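Side-chain contacts in carboxylase (Deinococcus radiodurans, PDB 5H80), which probably catalyses the ATP-dependent carboxylation of biotin, as the biotin carboxylase domain of a single-chain bacterial carboxylase: residues 461-466 with 476-481; 436-441 with 468-473; 34-39 with 96-101. All coordinates share one frame; numbering follows the deposited sequence.

Contact 1 of 3, residues 461-466 with 476-481; sequences QALLHH and THWLDE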
loop_
_atom_site.group_PDB
_atom_site.type_symbol
_atom_site.label_atom_id
_atom_site.label_comp_id
_atom_site.label_asym_id
_atom_site.label_seq_id
_atom_site.Cartn_x
_atom_site.Cartn_y
_atom_site.Cartn_z
ATOM N N GLN A 461 17.646 8.564 7.300
ATOM C CA GLN A 461 17.463 9.841 6.669
ATOM C C GLN A 461 18.788 10.413 6.125
ATOM O O GLN A 461 18.805 10.906 4.967
ATOM C CB GLN A 461 16.648 10.773 7.569
ATOM C CG GLN A 461 15.155 10.445 7.491
ATOM C CD GLN A 461 14.390 10.967 8.654
ATOM O OE1 GLN A 461 14.290 10.323 9.738
ATOM N NE2 GLN A 461 13.871 12.145 8.487
ATOM N N ALA A 462 19.926 10.232 6.801
ATOM C CA ALA A 462 21.162 10.754 6.228
ATOM C C ALA A 462 21.524 10.026 4.922
ATOM O O ALA A 462 22.048 10.604 3.918
ATOM C CB ALA A 462 22.300 10.684 7.230
ATOM N N LEU A 463 21.270 8.700 4.913
ATOM C CA LEU A 463 21.468 7.834 3.743
ATOM C C LEU A 463 20.656 8.332 2.585
ATOM O O LEU A 463 21.169 8.559 1.492
ATOM C CB LEU A 463 21.186 6.315 4.017
ATOM C CG LEU A 463 22.164 5.536 4.909
ATOM C CD1 LEU A 463 21.631 4.151 5.141
ATOM C CD2 LEU A 463 23.578 5.498 4.321
ATOM N N LEU A 464 19.386 8.554 2.835
ATOM C CA LEU A 464 18.492 8.915 1.771
ATOM C C LEU A 464 18.727 10.295 1.124
ATOM O O LEU A 464 18.354 10.396 -0.055
ATOM C CB LEU A 464 17.041 8.813 2.211
ATOM C CG LEU A 464 16.546 7.404 2.572
ATOM C CD1 LEU A 464 15.380 7.614 3.469
ATOM C CD2 LEU A 464 16.261 6.531 1.314
ATOM N N HIS A 465 19.352 11.199 1.849
ATOM C CA HIS A 465 19.762 12.554 1.352
ATOM C C HIS A 465 21.158 12.611 0.768
ATOM O O HIS A 465 21.522 13.655 0.184
ATOM C CB HIS A 465 19.644 13.557 2.501
ATOM C CG HIS A 465 18.235 13.855 2.887
ATOM N ND1 HIS A 465 17.590 13.177 3.873
ATOM C CD2 HIS A 465 17.377 14.808 2.463
ATOM C CE1 HIS A 465 16.389 13.681 4.052
ATOM N NE2 HIS A 465 16.231 14.673 3.203
ATOM N N HIS A 466 21.964 11.551 0.905
ATOM C CA HIS A 466 23.311 11.597 0.435
ATOM C C HIS A 466 23.351 11.582 -1.126
ATOM O O HIS A 466 22.682 10.800 -1.776
ATOM C CB HIS A 466 24.145 10.478 1.083
ATOM C CG HIS A 466 25.626 10.666 0.903
ATOM N ND1 HIS A 466 26.286 10.449 -0.283
ATOM C CD2 HIS A 466 26.573 11.047 1.785
ATOM C CE1 HIS A 466 27.570 10.713 -0.132
ATOM N NE2 HIS A 466 27.763 11.080 1.126
ATOM N N THR A 476 29.192 -2.022 -2.438
ATOM C CA THR A 476 28.915 -2.697 -1.134
ATOM C C THR A 476 29.845 -2.183 0.035
ATOM O O THR A 476 29.513 -2.343 1.140
ATOM C CB THR A 476 28.997 -4.215 -1.300
ATOM O OG1 THR A 476 30.262 -4.570 -1.898
ATOM C CG2 THR A 476 27.874 -4.729 -2.215
ATOM N N HIS A 477 30.992 -1.562 -0.298
ATOM C CA HIS A 477 31.873 -0.900 0.680
ATOM C C HIS A 477 31.713 0.583 0.865
ATOM O O HIS A 477 32.370 1.143 1.745
ATOM C CB HIS A 477 33.325 -1.195 0.318
ATOM C CG HIS A 477 33.587 -2.649 0.202
ATOM N ND1 HIS A 477 33.536 -3.498 1.288
ATOM C CD2 HIS A 477 33.808 -3.437 -0.878
ATOM C CE1 HIS A 477 33.747 -4.741 0.891
ATOM N NE2 HIS A 477 33.924 -4.733 -0.419
ATOM N N TRP A 478 30.794 1.191 0.114
ATOM C CA TRP A 478 30.514 2.589 0.208
ATOM C C TRP A 478 30.217 3.028 1.599
ATOM O O TRP A 478 30.873 4.003 2.112
ATOM C CB TRP A 478 29.321 2.945 -0.706
ATOM C CG TRP A 478 28.976 4.396 -0.613
ATOM C CD1 TRP A 478 29.505 5.404 -1.299
ATOM C CD2 TRP A 478 27.871 4.936 0.123
ATOM N NE1 TRP A 478 28.882 6.600 -0.947
ATOM C CE2 TRP A 478 27.862 6.329 -0.075
ATOM C CE3 TRP A 478 26.961 4.394 0.976
ATOM C CZ2 TRP A 478 26.917 7.181 0.566
ATOM C CZ3 TRP A 478 25.974 5.229 1.573
ATOM C CH2 TRP A 478 25.990 6.618 1.399
ATOM N N LEU A 479 29.252 2.378 2.247
ATOM C CA LEU A 479 28.828 2.809 3.560
ATOM C C LEU A 479 29.899 2.604 4.624
ATOM O O LEU A 479 30.048 3.484 5.463
ATOM C CB LEU A 479 27.522 2.219 4.006
ATOM C CG LEU A 479 26.839 2.642 5.273
ATOM C CD1 LEU A 479 25.380 2.198 5.268
ATOM C CD2 LEU A 479 27.552 2.111 6.513
ATOM N N ASP A 480 30.601 1.468 4.611
ATOM C CA ASP A 480 31.597 1.265 5.691
ATOM C C ASP A 480 32.704 2.312 5.620
ATOM O O ASP A 480 33.135 2.899 6.666
ATOM C CB ASP A 480 32.107 -0.151 5.689
ATOM C CG ASP A 480 31.035 -1.192 6.158
ATOM O OD1 ASP A 480 30.017 -0.822 6.804
ATOM O OD2 ASP A 480 31.212 -2.362 5.828
ATOM N N GLU A 481 33.087 2.666 4.400
ATOM C CA GLU A 481 34.068 3.728 4.218
ATOM C C GLU A 481 33.675 5.080 4.657
ATOM O O GLU A 481 34.537 5.897 4.912
ATOM C CB GLU A 481 34.470 3.838 2.772
ATOM C CG GLU A 481 35.171 2.622 2.236
ATOM C CD GLU A 481 35.827 2.849 0.882
ATOM O OE1 GLU A 481 36.088 3.984 0.511
ATOM O OE2 GLU A 481 36.100 1.858 0.216
#
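ND1 of His-466 takes a hydrogen bond from the backbone N of Asp-468 and also lies 3.4 Å from CZ2 of Trp-478. The first of these makes His-466 the N-cap of helix 467-471, in the region of the biotin carboxylase C-terminal domain. Its NE2 bonds to a carboxylate oxygen of Glu-485, so the imidazole is held at two of its corners, and its rotation should be well fixed. Against this ring Trp-478 forms a T-shaped stack: the planes stand at 79°, the His-466 ring and the six-membered ring of Trp-478 have centroids 5.0 Å apart, and the indole edge is directed at the imidazole face, with CZ2 above the ND1 side of the ring rather than over its middle. With CG anti to the backbone N (chi1 179°), Trp-478 stretches across to this face, and NE1 is bonded to OD2 of Asp-468. One residue thus serves both partners, its backbone N binding the imidazole and its carboxylate the indole.

Leu-463, one turn back on helix 457-465, fills in beside the stack. Its CD2 methyl sits at the indole edge, 3.7 Å from CZ3 of Trp-478, and meets CD1 of Leu-479 at 3.9 Å, where the two leucines cross at about a right angle. Leu-266 of strand 264-270 touches both leucines. Within 461-466, O of Gln-461 is used twice: ND1 of His-465 donates to it at 2.8 Å, from the face of the carbonyl plane opposite to that used by N of His-465.

Contact 2 of 3, residues 436-441 with 468-473; sequences GLLRQA and DVQHYE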
loop_
_atom_site.group_PDB
_atom_site.type_symbol
_atom_site.label_atom_id
_atom_site.label_comp_id
_atom_site.label_asym_id
_atom_site.label_seq_id
_atom_site.Cartn_x
_atom_site.Cartn_y
_atom_site.Cartn_z
ATOM N N GLY A 436 13.121 11.424 -6.613
ATOM C CA GLY A 436 11.718 11.528 -6.146
ATOM C C GLY A 436 11.231 10.405 -5.151
ATOM O O GLY A 436 10.620 10.661 -4.071
ATOM N N LEU A 437 11.757 9.192 -5.430
ATOM C CA LEU A 437 11.552 8.051 -4.574
ATOM C C LEU A 437 12.310 8.241 -3.218
ATOM O O LEU A 437 11.696 8.046 -2.190
ATOM C CB LEU A 437 12.039 6.716 -5.251
ATOM C CG LEU A 437 11.835 5.465 -4.356
ATOM C CD1 LEU A 437 10.390 5.166 -4.041
ATOM C CD2 LEU A 437 12.527 4.216 -5.003
ATOM N N LEU A 438 13.567 8.660 -3.244
ATOM C CA LEU A 438 14.291 8.909 -2.034
ATOM C C LEU A 438 13.650 9.990 -1.078
ATOM O O LEU A 438 13.667 9.839 0.126
ATOM C CB LEU A 438 15.696 9.254 -2.385
ATOM C CG LEU A 438 16.373 8.146 -3.148
ATOM C CD1 LEU A 438 17.588 8.868 -3.618
ATOM C CD2 LEU A 438 16.741 6.928 -2.283
ATOM N N ARG A 439 13.124 11.073 -1.689
ATOM C CA ARG A 439 12.465 12.229 -1.050
ATOM C C ARG A 439 11.204 11.661 -0.377
ATOM O O ARG A 439 10.982 11.904 0.822
ATOM C CB ARG A 439 12.104 13.358 -2.081
ATOM C CG ARG A 439 13.255 14.213 -2.574
ATOM C CD ARG A 439 12.968 14.934 -3.923
ATOM N NE ARG A 439 14.214 15.523 -4.468
ATOM C CZ ARG A 439 14.475 15.684 -5.785
ATOM N NH1 ARG A 439 13.578 15.320 -6.697
ATOM N NH2 ARG A 439 15.652 16.227 -6.196
ATOM N N GLN A 440 10.430 10.863 -1.074
ATOM C CA GLN A 440 9.227 10.221 -0.520
ATOM C C GLN A 440 9.527 9.329 0.647
ATOM O O GLN A 440 8.835 9.330 1.654
ATOM C CB GLN A 440 8.536 9.465 -1.609
ATOM C CG GLN A 440 7.151 8.939 -1.283
ATOM C CD GLN A 440 6.528 8.162 -2.478
ATOM O OE1 GLN A 440 6.736 8.533 -3.648
ATOM N NE2 GLN A 440 5.763 7.095 -2.188
ATOM N N ALA A 441 10.596 8.530 0.501
ATOM C CA ALA A 441 10.997 7.659 1.591
ATOM C C ALA A 441 11.486 8.403 2.845
ATOM O O ALA A 441 11.043 8.047 3.965
ATOM C CB ALA A 441 12.032 6.717 1.140
ATOM N N ASP A 468 25.559 10.588 -3.209
ATOM C CA ASP A 468 25.960 9.391 -3.819
ATOM C C ASP A 468 24.775 8.361 -3.881
ATOM O O ASP A 468 24.672 7.665 -4.828
ATOM C CB ASP A 468 27.141 8.678 -3.102
ATOM C CG ASP A 468 28.438 9.486 -3.091
ATOM O OD1 ASP A 468 28.594 10.467 -3.854
ATOM O OD2 ASP A 468 29.315 9.059 -2.295
ATOM N N VAL A 469 23.835 8.395 -2.937
ATOM C CA VAL A 469 22.673 7.540 -3.027
ATOM C C VAL A 469 21.687 8.102 -4.138
ATOM O O VAL A 469 21.183 7.365 -4.956
ATOM C CB VAL A 469 21.962 7.445 -1.673
ATOM C CG1 VAL A 469 20.661 6.689 -1.746
ATOM C CG2 VAL A 469 22.823 6.717 -0.695
ATOM N N GLN A 470 21.498 9.437 -4.098
ATOM C CA GLN A 470 20.755 10.120 -5.135
ATOM C C GLN A 470 21.177 9.823 -6.613
ATOM O O GLN A 470 20.276 9.628 -7.429
ATOM C CB GLN A 470 20.780 11.582 -4.835
ATOM C CG GLN A 470 20.041 11.986 -3.591
ATOM C CD GLN A 470 20.351 13.401 -3.180
ATOM O OE1 GLN A 470 21.064 14.129 -3.869
ATOM N NE2 GLN A 470 19.810 13.811 -2.069
ATOM N N HIS A 471 22.473 9.583 -6.906
ATOM C CA HIS A 471 22.953 9.142 -8.223
ATOM C C HIS A 471 23.257 7.644 -8.337
ATOM O O HIS A 471 23.534 7.217 -9.422
ATOM C CB HIS A 471 24.224 9.883 -8.562
ATOM C CG HIS A 471 24.025 11.330 -8.760
ATOM N ND1 HIS A 471 23.271 11.825 -9.793
ATOM C CD2 HIS A 471 24.349 12.373 -7.991
ATOM C CE1 HIS A 471 23.255 13.149 -9.740
ATOM N NE2 HIS A 471 23.881 13.521 -8.634
ATOM N N TYR A 472 22.997 6.916 -7.216
ATOM C CA TYR A 472 23.292 5.525 -7.048
ATOM C C TYR A 472 24.764 5.244 -7.396
ATOM O O TYR A 472 25.010 4.213 -8.109
ATOM C CB TYR A 472 22.268 4.649 -7.811
ATOM C CG TYR A 472 21.866 3.470 -6.983
ATOM C CD1 TYR A 472 20.921 3.657 -5.949
ATOM C CD2 TYR A 472 22.491 2.223 -7.125
ATOM C CE1 TYR A 472 20.592 2.577 -5.057
ATOM C CE2 TYR A 472 22.098 1.109 -6.289
ATOM C CZ TYR A 472 21.225 1.307 -5.254
ATOM O OH TYR A 472 20.944 0.303 -4.361
ATOM N N GLU A 473 25.682 6.118 -6.983
ATOM C CA GLU A 473 27.083 5.883 -7.274
ATOM C C GLU A 473 27.644 5.133 -6.057
ATOM O O GLU A 473 28.157 5.807 -5.123
ATOM C CB GLU A 473 27.761 7.187 -7.474
ATOM C CG GLU A 473 27.355 7.838 -8.772
ATOM C CD GLU A 473 27.953 9.240 -8.932
ATOM O OE1 GLU A 473 28.287 9.935 -7.960
ATOM O OE2 GLU A 473 28.100 9.620 -10.078
#
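Leu-438, in the biotin carboxylase C-terminal domain region, sends its two methyls to neighbouring residues of the short helix 467-471, crossing both of their side chains at a slant. CD1 leans on the backbone of Gln-470, 3.7 Å from its CA, and is also 4.0 Å from CG of the same residue. The other branch, CD2, faces CG1 of Val-469 at 4.0 Å. The leucine CG stands anti to its carbonyl carbon (chi1 -59°), and the forked end is carried outward from helix 434-446 to straddle these two positions. Gln-470 meets it with the aliphatic root of its side chain, not with its amide. The contact is therefore wholly apolar, and within the two segments the nearest CA atoms, those of Leu-438 and Gln-470, are 7.3 Å apart.

After the touching residues, the segment leaves the helix through a Schellman motif in which Tyr-472 has positive phi. N of Tyr-472 bonds to O of Val-469 and N of Glu-473 to O of Asp-468. The Tyr-472 ring packs edge-to-face with Phe-269 of strand 264-270, while Leu-437 and Ala-441 set helix 434-446 on strand 367-374; Leu-464 of helix 457-465 also touches Leu-438.

Contact 3 of 3, residues 34-39 with 96-101; sequences RVLIAN and LRVAQE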
loop_
_atom_site.group_PDB
_atom_site.type_symbol
_atom_site.label_atom_id
_atom_site.label_comp_id
_atom_site.label_asym_id
_atom_site.label_seq_id
_atom_site.Cartn_x
_atom_site.Cartn_y
_atom_site.Cartn_z
ATOM N N ARG A 34 -3.389 -26.244 7.979
ATOM C CA ARG A 34 -3.111 -25.639 9.212
ATOM C C ARG A 34 -1.643 -25.491 9.242
ATOM O O ARG A 34 -0.888 -26.523 9.323
ATOM C CB ARG A 34 -3.573 -26.519 10.398
ATOM C CG ARG A 34 -5.063 -26.617 10.504
ATOM C CD ARG A 34 -5.474 -27.677 11.549
ATOM N NE ARG A 34 -4.874 -27.358 12.846
ATOM C CZ ARG A 34 -5.346 -26.415 13.652
ATOM N NH1 ARG A 34 -6.402 -25.694 13.276
ATOM N NH2 ARG A 34 -4.787 -26.223 14.847
ATOM N N VAL A 35 -1.191 -24.246 9.099
ATOM C CA VAL A 35 0.160 -23.909 8.862
ATOM C C VAL A 35 0.910 -23.524 10.160
ATOM O O VAL A 35 0.618 -22.531 10.886
ATOM C CB VAL A 35 0.317 -22.712 7.865
ATOM C CG1 VAL A 35 1.828 -22.394 7.590
ATOM C CG2 VAL A 35 -0.413 -22.947 6.575
ATOM N N LEU A 36 1.892 -24.332 10.504
ATOM C CA LEU A 36 2.715 -23.984 11.653
ATOM C C LEU A 36 3.746 -23.040 11.238
ATOM O O LEU A 36 4.514 -23.381 10.357
ATOM C CB LEU A 36 3.377 -25.204 12.276
ATOM C CG LEU A 36 4.446 -25.060 13.361
ATOM C CD1 LEU A 36 3.681 -24.585 14.535
ATOM C CD2 LEU A 36 5.144 -26.418 13.663
ATOM N N ILE A 37 3.815 -21.878 11.902
ATOM C CA ILE A 37 4.750 -20.767 11.545
ATOM C C ILE A 37 5.960 -20.932 12.483
ATOM O O ILE A 37 5.943 -20.512 13.681
ATOM C CB ILE A 37 4.062 -19.396 11.626
ATOM C CG1 ILE A 37 2.846 -19.398 10.662
ATOM C CG2 ILE A 37 4.981 -18.213 11.340
ATOM C CD1 ILE A 37 2.060 -18.130 10.720
ATOM N N ALA A 38 6.994 -21.626 12.017
ATOM C CA ALA A 38 8.200 -21.868 12.817
ATOM C C ALA A 38 9.198 -20.665 12.833
ATOM O O ALA A 38 10.294 -20.752 12.335
ATOM C CB ALA A 38 8.921 -23.143 12.377
ATOM N N ASN A 39 8.747 -19.546 13.384
ATOM C CA ASN A 39 9.431 -18.299 13.306
ATOM C C ASN A 39 8.700 -17.271 14.227
ATOM O O ASN A 39 7.881 -17.688 15.056
ATOM C CB ASN A 39 9.545 -17.742 11.842
ATOM C CG ASN A 39 10.863 -17.021 11.606
ATOM O OD1 ASN A 39 11.231 -16.131 12.344
ATOM N ND2 ASN A 39 11.630 -17.426 10.628
ATOM N N LEU A 96 8.172 -30.015 15.949
ATOM C CA LEU A 96 7.498 -31.226 15.462
ATOM C C LEU A 96 6.452 -31.766 16.455
ATOM O O LEU A 96 5.408 -32.241 16.013
ATOM C CB LEU A 96 8.482 -32.312 15.039
ATOM C CG LEU A 96 9.258 -31.891 13.783
ATOM C CD1 LEU A 96 10.377 -32.902 13.596
ATOM C CD2 LEU A 96 8.423 -31.699 12.530
ATOM N N ARG A 97 6.693 -31.559 17.748
ATOM C CA ARG A 97 5.724 -31.913 18.743
ATOM C C ARG A 97 4.515 -31.002 18.660
ATOM O O ARG A 97 3.382 -31.486 18.709
ATOM C CB ARG A 97 6.312 -31.868 20.127
ATOM C CG ARG A 97 7.138 -33.067 20.480
ATOM C CD ARG A 97 7.386 -33.128 21.993
ATOM N NE ARG A 97 8.397 -32.185 22.489
ATOM C CZ ARG A 97 9.714 -32.282 22.252
ATOM N NH1 ARG A 97 10.237 -33.269 21.520
ATOM N NH2 ARG A 97 10.527 -31.410 22.783
ATOM N N VAL A 98 4.784 -29.693 18.519
ATOM C CA VAL A 98 3.691 -28.702 18.355
ATOM C C VAL A 98 2.836 -29.051 17.177
ATOM O O VAL A 98 1.555 -28.902 17.250
ATOM C CB VAL A 98 4.180 -27.210 18.265
ATOM C CG1 VAL A 98 3.006 -26.232 17.998
ATOM C CG2 VAL A 98 4.788 -26.801 19.563
ATOM N N ALA A 99 3.474 -29.435 16.078
ATOM C CA ALA A 99 2.754 -29.672 14.850
ATOM C C ALA A 99 1.837 -30.871 15.002
ATOM O O ALA A 99 0.698 -30.885 14.536
ATOM C CB ALA A 99 3.737 -29.917 13.739
ATOM N N GLN A 100 2.381 -31.939 15.609
ATOM C CA GLN A 100 1.588 -33.172 15.868
ATOM C C GLN A 100 0.377 -32.928 16.731
ATOM O O GLN A 100 -0.704 -33.420 16.425
ATOM C CB GLN A 100 2.488 -34.189 16.603
ATOM C CG GLN A 100 1.829 -35.562 16.868
ATOM C CD GLN A 100 2.757 -36.551 17.575
ATOM O OE1 GLN A 100 3.392 -37.397 16.940
ATOM N NE2 GLN A 100 2.822 -36.457 18.900
ATOM N N GLU A 101 0.591 -32.182 17.816
ATOM C CA GLU A 101 -0.327 -31.941 18.893
ATOM C C GLU A 101 -1.431 -31.015 18.448
ATOM O O GLU A 101 -2.513 -31.079 18.963
ATOM C CB GLU A 101 0.430 -31.325 20.049
ATOM C CG GLU A 101 1.334 -32.355 20.701
ATOM C CD GLU A 101 2.038 -31.884 21.942
ATOM O OE1 GLU A 101 1.457 -31.121 22.720
ATOM O OE2 GLU A 101 3.181 -32.303 22.171
#
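A single strand residue, Leu-36, makes every close contact here with the helix, dividing its two methyls between Val-98 and Ala-99. The setting is the Rossmann-like parallel sheet of the biotin carboxylase N-terminal domain, with strand 34-37 in the middle and helix 92-101 on one face, within the crossover from strand 77-80 to strand 106-108. Leu-36 CD2 lies 3.8 Å from CB of Ala-99, and CD1 lies 3.9 Å from CG1 of Val-98, whose side chain it crosses at about a right angle. With CG anti to the backbone N (chi1 171°) and chi2 at 70°, the leucine fork opens toward the helix. The small side chain at position 99 goes with a close approach of the backbones, 6.5 Å between CA of Leu-36 and CA of Ala-99.

Val-59 and Val-107, on the strands to either side, touch Leu-36, and Val-61 touches Val-98, so a layer of aliphatic groups separates sheet and helix. Val-35 and Ile-37 point to the other face, where they pack on helix 42-53. Near the end of the helix a polar link is made through the residue that follows it: NH2 of Arg-34, which also forms a salt bridge with OE1 of Glu-77, bonds to O of His-102, whose ND1 in turn bonds to O of Val-98.

Contact 3 comes first along the chain and belongs to the N-terminal domain region with its parallel sheet. Contacts 1 and 2 follow within the C-terminal domain region, on the opposite side of the chain's centre; their centres are 41 and 42 Å from that of contact 3, and no atoms meet. Contacts 1 and 2 have centres only 11 Å apart and interleave in sequence, in the order 436-441, 461-466, 468-473, 476-481. Helices 434-446, 457-465, 467-471 and 478-481 thus form one cluster beside the antiparallel sheet that includes strand 264-270. Contact 3 thus belongs to a helix packed on a parallel sheet, and contacts 1 and 2 to helices packed on one another and on an antiparallel sheet.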